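Long-range contact in nuclear receptor subfamily 0 group B member 1 (Mus musculus, PDB 3F5C), which acts as a corepressor that lacks a DNA-binding domain and inhibits transcription by other nuclear receptors through heterodimeric interactions: residues B[94-104]-B[156-167]. Sequence-based numbering, arbitrary orientation.
Sequences MLELAQDHLHF and VQAIKSFFFKCW
The indole of W167 carries H101 over one face. The two rings are near parallel, planes at 15°, but slid apart so that they barely overlap. F163 O, one turn back in the same helix as W167, lies over a face of the indole, toward the rim. The indole edge meets two carbonyls, A98 O and L102 O. W167 NE1 donates to A98 O at 2.8 Å, nearly straight (165°) and close to the ring plane. L102 O lies 3.3 Å from W167 CH2. H103 meets the six-membered ring obliquely, which completes an aromatic cluster.

The F163 ring has A98 N over one face, toward the rim. M94 SD reaches its edge 4.0 Å from F163 CE1, a Met-aromatic contact. The bend at M94 chi2 turns the sulfur to that edge. L102 O is also at the ring edge, and L97 CB packs 3.6 Å from F163 CZ. F162 has C166 SG of the same helix over one face, toward the rim. Its edge meets M94 O and L95 CD1, the latter 3.7 Å from F162 CZ. A98 CB sits against C166 SG. F104 presents its edge to I159: I159 CG2 lies near the ring plane, 4.0 Å from F104 CE2.

The pair joins the end of helix 78-99 to helix 155-168 in the ligand-binding domain. The axes of segments 94-99 and 156-167 come within 9.5 Å and cross at -55°. Helix 222-234 packs on M94 and F162, and helix 173-184 on L95, A98 and C166.

A Schellman motif ends the first helix, with H101 at positive phi. A98 O accepts from both H101 N and W167 NE1. The single hydrogen bond across the contact therefore uses a carbonyl of the cap, and it fixes the rotation of the indole against the helix end.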
ATOM      1  N   MET B  94      16.841  22.107  -9.826  1.00 59.91           N
ATOM      2  CA  MET B  94      16.158  23.056 -10.691  1.00 74.15           C
ATOM      3  C   MET B  94      14.653  22.912 -10.555  1.00 78.93           C
ATOM      4  O   MET B  94      13.883  23.870 -10.572  1.00 83.15           O
ATOM      5  CB  MET B  94      16.569  22.809 -12.139  1.00 63.96           C
ATOM      6  CG  MET B  94      17.960  23.287 -12.472  1.00 70.16           C
ATOM      7  SD  MET B  94      18.189  24.998 -12.001  1.00 81.10           S
ATOM      8  CE  MET B  94      19.122  24.813 -10.485  1.00 91.26           C
ATOM      9  N   LEU B  95      14.241  21.672 -10.439  1.00 70.63           N
ATOM     10  CA  LEU B  95      12.845  21.348 -10.308  1.00 66.88           C
ATOM     11  C   LEU B  95      12.286  21.878  -8.964  1.00 72.03           C
ATOM     12  O   LEU B  95      11.147  22.317  -8.882  1.00 64.63           O
ATOM     13  CB  LEU B  95      12.727  19.840 -10.428  1.00 72.11           C
ATOM     14  CG  LEU B  95      11.547  19.321 -11.217  1.00 89.55           C
ATOM     15  CD1 LEU B  95      11.089  20.361 -12.166  1.00 61.55           C
ATOM     16  CD2 LEU B  95      11.939  18.046 -11.931  1.00 88.44           C
ATOM     17  N   GLU B  96      13.102  21.859  -7.918  1.00 84.79           N
ATOM     18  CA  GLU B  96      12.693  22.399  -6.625  1.00 88.69           C
ATOM     19  C   GLU B  96      12.578  23.894  -6.667  1.00 85.41           C
ATOM     20  O   GLU B  96      11.607  24.459  -6.194  1.00 90.03           O
ATOM     21  CB  GLU B  96      13.689  22.033  -5.534  1.00 99.63           C
ATOM     22  CG  GLU B  96      13.357  20.737  -4.840  1.00116.90           C
ATOM     23  CD  GLU B  96      12.076  20.826  -4.055  1.00134.29           C
ATOM     24  OE1 GLU B  96      11.703  21.960  -3.676  1.00131.63           O
ATOM     25  OE2 GLU B  96      11.449  19.768  -3.810  1.00147.65           O
ATOM     26  N   LEU B  97      13.591  24.541  -7.219  1.00 82.18           N
ATOM     27  CA  LEU B  97      13.640  25.997  -7.242  1.00 78.99           C
ATOM     28  C   LEU B  97      12.480  26.592  -8.054  1.00 86.78           C
ATOM     29  O   LEU B  97      11.943  27.652  -7.723  1.00 85.75           O
ATOM     30  CB  LEU B  97      14.991  26.458  -7.783  1.00 68.32           C
ATOM     31  CG  LEU B  97      16.189  25.938  -6.989  1.00 68.81           C
ATOM     32  CD1 LEU B  97      17.485  26.370  -7.648  1.00 66.47           C
ATOM     33  CD2 LEU B  97      16.160  26.372  -5.517  1.00 60.97           C
ATOM     34  N   ALA B  98      12.095  25.902  -9.121  1.00 85.30           N
ATOM     35  CA  ALA B  98      10.978  26.351  -9.917  1.00 75.96           C
ATOM     36  C   ALA B  98       9.770  26.328  -9.005  1.00 69.94           C
ATOM     37  O   ALA B  98       8.991  27.271  -8.990  1.00 77.34           O
ATOM     38  CB  ALA B  98      10.784  25.456 -11.132  1.00 63.02           C
ATOM     39  N   GLN B  99       9.659  25.265  -8.211  1.00 69.69           N
ATOM     40  CA  GLN B  99       8.503  25.023  -7.342  1.00 75.37           C
ATOM     41  C   GLN B  99       8.360  26.086  -6.258  1.00 86.27           C
ATOM     42  O   GLN B  99       7.252  26.527  -5.947  1.00 90.78           O
ATOM     43  CB  GLN B  99       8.609  23.627  -6.727  1.00 71.86           C
ATOM     44  CG  GLN B  99       7.439  23.186  -5.880  1.00 74.28           C
ATOM     45  CD  GLN B  99       7.513  21.722  -5.546  1.00 78.90           C
ATOM     46  OE1 GLN B  99       8.568  21.113  -5.652  1.00 81.41           O
ATOM     47  NE2 GLN B  99       6.390  21.142  -5.158  1.00 84.12           N
ATOM     48  N   ASP B 100       9.484  26.505  -5.692  1.00 92.86           N
ATOM     49  CA  ASP B 100       9.460  27.536  -4.672  1.00100.63           C
ATOM     50  C   ASP B 100       9.430  28.900  -5.316  1.00 94.68           C
ATOM     51  O   ASP B 100       9.640  29.905  -4.646  1.00105.49           O
ATOM     52  CB  ASP B 100      10.659  27.415  -3.741  1.00113.86           C
ATOM     53  CG  ASP B 100      10.521  26.259  -2.778  1.00132.88           C
ATOM     54  OD1 ASP B 100      10.140  25.151  -3.214  1.00138.74           O
ATOM     55  OD2 ASP B 100      10.784  26.455  -1.577  1.00137.54           O
ATOM     56  N   HIS B 101       9.160  28.920  -6.619  1.00 83.22           N
ATOM     57  CA  HIS B 101       9.148  30.155  -7.402  1.00 83.56           C
ATOM     58  C   HIS B 101      10.343  31.043  -7.048  1.00 76.64           C
ATOM     59  O   HIS B 101      10.193  32.114  -6.465  1.00 74.17           O
ATOM     60  CB  HIS B 101       7.833  30.902  -7.205  1.00 91.13           C
ATOM     61  CG  HIS B 101       6.644  30.149  -7.702  1.00111.69           C
ATOM     62  ND1 HIS B 101       6.113  30.348  -8.960  1.00120.00           N
ATOM     63  CD2 HIS B 101       5.889  29.190  -7.122  1.00126.77           C
ATOM     64  CE1 HIS B 101       5.078  29.547  -9.129  1.00127.68           C
ATOM     65  NE2 HIS B 101       4.919  28.832  -8.029  1.00132.70           N
ATOM     66  N   LEU B 102      11.536  30.579  -7.390  1.00 73.27           N
ATOM     67  CA  LEU B 102      12.735  31.344  -7.123  1.00 74.74           C
ATOM     68  C   LEU B 102      12.812  32.481  -8.117  1.00 96.68           C
ATOM     69  O   LEU B 102      12.829  32.252  -9.329  1.00 94.33           O
ATOM     70  CB  LEU B 102      13.970  30.468  -7.274  1.00 72.05           C
ATOM     71  CG  LEU B 102      15.252  31.031  -6.658  1.00 80.91           C
ATOM     72  CD1 LEU B 102      16.394  30.077  -6.876  1.00 79.98           C
ATOM     73  CD2 LEU B 102      15.596  32.383  -7.248  1.00 97.26           C
ATOM     74  N   HIS B 103      12.855  33.708  -7.603  1.00117.04           N
ATOM     75  CA  HIS B 103      12.973  34.884  -8.453  1.00122.22           C
ATOM     76  C   HIS B 103      14.364  35.418  -8.266  1.00108.75           C
ATOM     77  O   HIS B 103      14.654  36.108  -7.303  1.00118.99           O
ATOM     78  CB  HIS B 103      11.914  35.946  -8.112  1.00134.90           C
ATOM     79  CG  HIS B 103      10.503  35.449  -8.243  1.00145.16           C
ATOM     80  ND1 HIS B 103       9.753  35.039  -7.164  1.00157.42           N
ATOM     81  CD2 HIS B 103       9.724  35.270  -9.338  1.00139.31           C
ATOM     82  CE1 HIS B 103       8.563  34.634  -7.586  1.00155.08           C
ATOM     83  NE2 HIS B 103       8.523  34.762  -8.897  1.00143.96           N
ATOM     84  N   PHE B 104      15.246  35.045  -9.174  1.00 93.51           N
ATOM     85  CA  PHE B 104      16.570  35.625  -9.181  1.00 99.54           C
ATOM     86  C   PHE B 104      16.858  36.313 -10.524  1.00114.35           C
ATOM     87  O   PHE B 104      16.252  35.979 -11.552  1.00110.43           O
ATOM     88  CB  PHE B 104      17.617  34.560  -8.895  1.00 85.42           C
ATOM     89  CG  PHE B 104      18.060  33.807 -10.120  1.00 95.16           C
ATOM     90  CD1 PHE B 104      19.203  34.196 -10.821  1.00 94.41           C
ATOM     91  CD2 PHE B 104      17.332  32.721 -10.586  1.00 97.73           C
ATOM     92  CE1 PHE B 104      19.618  33.502 -11.959  1.00 88.31           C
ATOM     93  CE2 PHE B 104      17.739  32.024 -11.722  1.00 92.90           C
ATOM     94  CZ  PHE B 104      18.883  32.419 -12.409  1.00 90.52           C
ATOM     95  N   VAL B 156      23.007  30.676 -18.453  1.00102.38           N
ATOM     96  CA  VAL B 156      22.163  31.227 -17.408  1.00102.60           C
ATOM     97  C   VAL B 156      20.775  31.572 -17.976  1.00104.58           C
ATOM     98  O   VAL B 156      19.854  31.934 -17.247  1.00 99.27           O
ATOM     99  CB  VAL B 156      22.824  32.472 -16.814  1.00110.31           C
ATOM    100  CG1 VAL B 156      22.943  33.570 -17.894  1.00124.97           C
ATOM    101  CG2 VAL B 156      22.056  32.959 -15.632  1.00 79.95           C
ATOM    102  N   GLN B 157      20.627  31.460 -19.288  1.00104.33           N
ATOM    103  CA  GLN B 157      19.346  31.725 -19.891  1.00 90.66           C
ATOM    104  C   GLN B 157      18.514  30.493 -19.753  1.00 89.32           C
ATOM    105  O   GLN B 157      17.372  30.575 -19.350  1.00 98.64           O
ATOM    106  CB  GLN B 157      19.496  32.056 -21.361  1.00101.36           C
ATOM    107  CG  GLN B 157      18.172  32.318 -22.035  1.00117.41           C
ATOM    108  CD  GLN B 157      17.343  33.361 -21.312  1.00136.55           C
ATOM    109  OE1 GLN B 157      16.123  33.379 -21.424  1.00142.15           O
ATOM    110  NE2 GLN B 157      18.003  34.234 -20.563  1.00147.42           N
ATOM    111  N   ALA B 158      19.101  29.344 -20.082  1.00 88.72           N
ATOM    112  CA  ALA B 158      18.396  28.057 -20.054  1.00 84.67           C
ATOM    113  C   ALA B 158      17.615  27.898 -18.791  1.00 77.78           C
ATOM    114  O   ALA B 158      16.530  27.309 -18.806  1.00 76.63           O
ATOM    115  CB  ALA B 158      19.365  26.862 -20.209  1.00 78.60           C
ATOM    116  N   ILE B 159      18.185  28.419 -17.705  1.00 80.04           N
ATOM    117  CA  ILE B 159      17.625  28.259 -16.373  1.00 81.19           C
ATOM    118  C   ILE B 159      16.346  29.067 -16.284  1.00 80.54           C
ATOM    119  O   ILE B 159      15.288  28.535 -15.958  1.00 78.54           O
ATOM    120  CB  ILE B 159      18.615  28.712 -15.293  1.00 87.12           C
ATOM    121  CG1 ILE B 159      19.853  27.812 -15.303  1.00 80.18           C
ATOM    122  CG2 ILE B 159      17.951  28.728 -13.930  1.00 68.32           C
ATOM    123  CD1 ILE B 159      20.844  28.101 -14.205  1.00 69.55           C
ATOM    124  N   LYS B 160      16.434  30.352 -16.608  1.00 78.25           N
ATOM    125  CA  LYS B 160      15.250  31.194 -16.606  1.00 82.70           C
ATOM    126  C   LYS B 160      14.169  30.598 -17.500  1.00 84.25           C
ATOM    127  O   LYS B 160      13.084  30.266 -17.009  1.00 76.47           O
ATOM    128  CB  LYS B 160      15.597  32.611 -17.031  1.00 94.59           C
ATOM    129  CG  LYS B 160      16.680  33.246 -16.175  1.00101.76           C
ATOM    130  CD  LYS B 160      16.678  34.781 -16.281  1.00113.86           C
ATOM    131  CE  LYS B 160      16.869  35.295 -17.730  1.00117.94           C
ATOM    132  NZ  LYS B 160      16.857  36.792 -17.848  1.00110.32           N
ATOM    133  N   SER B 161      14.469  30.446 -18.794  1.00 81.39           N
ATOM    134  CA  SER B 161      13.540  29.818 -19.739  1.00 79.99           C
ATOM    135  C   SER B 161      12.799  28.642 -19.089  1.00 80.83           C
ATOM    136  O   SER B 161      11.566  28.577 -19.089  1.00 77.10           O
ATOM    137  CB  SER B 161      14.270  29.330 -20.989  1.00 80.90           C
ATOM    138  OG  SER B 161      15.100  30.331 -21.529  1.00 86.13           O
ATOM    139  N   PHE B 162      13.559  27.711 -18.531  1.00 73.46           N
ATOM    140  CA  PHE B 162      12.965  26.572 -17.853  1.00 79.56           C
ATOM    141  C   PHE B 162      12.011  27.019 -16.739  1.00 74.70           C
ATOM    142  O   PHE B 162      10.841  26.631 -16.719  1.00 78.49           O
ATOM    143  CB  PHE B 162      14.050  25.643 -17.298  1.00 69.25           C
ATOM    144  CG  PHE B 162      13.514  24.564 -16.418  1.00 69.27           C
ATOM    145  CD1 PHE B 162      12.843  23.485 -16.952  1.00 71.14           C
ATOM    146  CD2 PHE B 162      13.663  24.635 -15.043  1.00 73.24           C
ATOM    147  CE1 PHE B 162      12.326  22.493 -16.116  1.00 65.95           C
ATOM    148  CE2 PHE B 162      13.162  23.651 -14.215  1.00 69.28           C
ATOM    149  CZ  PHE B 162      12.500  22.584 -14.754  1.00 66.83           C
ATOM    150  N   PHE B 163      12.501  27.837 -15.816  1.00 68.91           N
ATOM    151  CA  PHE B 163      11.670  28.285 -14.708  1.00 81.67           C
ATOM    152  C   PHE B 163      10.336  28.778 -15.248  1.00 87.80           C
ATOM    153  O   PHE B 163       9.275  28.294 -14.860  1.00 74.77           O
ATOM    154  CB  PHE B 163      12.370  29.404 -13.944  1.00 83.74           C
ATOM    155  CG  PHE B 163      13.333  28.925 -12.894  1.00 97.07           C
ATOM    156  CD1 PHE B 163      14.128  27.809 -13.100  1.00102.44           C
ATOM    157  CD2 PHE B 163      13.462  29.608 -11.705  1.00101.05           C
ATOM    158  CE1 PHE B 163      15.021  27.374 -12.128  1.00 88.00           C
ATOM    159  CE2 PHE B 163      14.355  29.178 -10.736  1.00 98.89           C
ATOM    160  CZ  PHE B 163      15.131  28.064 -10.953  1.00 90.96           C
ATOM    161  N   PHE B 164      10.404  29.730 -16.167  1.00 71.75           N
ATOM    162  CA  PHE B 164       9.207  30.319 -16.715  1.00 86.16           C
ATOM    163  C   PHE B 164       8.310  29.271 -17.326  1.00 82.85           C
ATOM    164  O   PHE B 164       7.112  29.271 -17.081  1.00 90.10           O
ATOM    165  CB  PHE B 164       9.552  31.386 -17.742  1.00 97.27           C
ATOM    166  CG  PHE B 164      10.188  32.619 -17.147  1.00123.45           C
ATOM    167  CD1 PHE B 164       9.409  33.636 -16.621  1.00137.01           C
ATOM    168  CD2 PHE B 164      11.567  32.761 -17.118  1.00138.72           C
ATOM    169  CE1 PHE B 164       9.998  34.772 -16.071  1.00144.88           C
ATOM    170  CE2 PHE B 164      12.160  33.894 -16.574  1.00144.78           C
ATOM    171  CZ  PHE B 164      11.373  34.899 -16.051  1.00145.95           C
ATOM    172  N   LYS B 165       8.871  28.369 -18.118  1.00 80.22           N
ATOM    173  CA  LYS B 165       8.040  27.318 -18.691  1.00 85.69           C
ATOM    174  C   LYS B 165       7.240  26.615 -17.614  1.00 79.30           C
ATOM    175  O   LYS B 165       6.054  26.364 -17.791  1.00 84.57           O
ATOM    176  CB  LYS B 165       8.845  26.292 -19.486  1.00 73.93           C
ATOM    177  CG  LYS B 165       7.982  25.577 -20.505  1.00 75.40           C
ATOM    178  CD  LYS B 165       7.447  26.596 -21.556  1.00119.01           C
ATOM    179  CE  LYS B 165       6.144  26.173 -22.246  1.00108.56           C
ATOM    180  NZ  LYS B 165       6.286  24.982 -23.119  1.00108.14           N
ATOM    181  N   CYS B 166       7.888  26.300 -16.497  1.00 78.28           N
ATOM    182  CA  CYS B 166       7.232  25.572 -15.421  1.00 90.37           C
ATOM    183  C   CYS B 166       6.101  26.403 -14.887  1.00 92.71           C
ATOM    184  O   CYS B 166       4.999  25.913 -14.668  1.00102.58           O
ATOM    185  CB  CYS B 166       8.210  25.297 -14.286  1.00 98.93           C
ATOM    186  SG  CYS B 166       9.485  24.128 -14.694  1.00 89.08           S
ATOM    187  N   TRP B 167       6.395  27.675 -14.673  1.00 83.02           N
ATOM    188  CA  TRP B 167       5.432  28.572 -14.080  1.00 87.77           C
ATOM    189  C   TRP B 167       4.227  28.733 -14.975  1.00 84.63           C
ATOM    190  O   TRP B 167       3.097  28.589 -14.523  1.00 85.95           O
ATOM    191  CB  TRP B 167       6.076  29.917 -13.786  1.00 98.99           C
ATOM    192  CG  TRP B 167       7.152  29.813 -12.747  1.00104.05           C
ATOM    193  CD1 TRP B 167       7.246  28.888 -11.731  1.00104.15           C
ATOM    194  CD2 TRP B 167       8.272  30.678 -12.602  1.00 98.47           C
ATOM    195  NE1 TRP B 167       8.370  29.128 -10.980  1.00 94.90           N
ATOM    196  CE2 TRP B 167       9.017  30.225 -11.492  1.00 97.02           C
ATOM    197  CE3 TRP B 167       8.725  31.791 -13.307  1.00 97.44           C
ATOM    198  CZ2 TRP B 167      10.188  30.850 -11.075  1.00 94.62           C
ATOM    199  CZ3 TRP B 167       9.885  32.409 -12.891  1.00102.28           C
ATOM    200  CH2 TRP B 167      10.606  31.935 -11.787  1.00 97.05           C
TER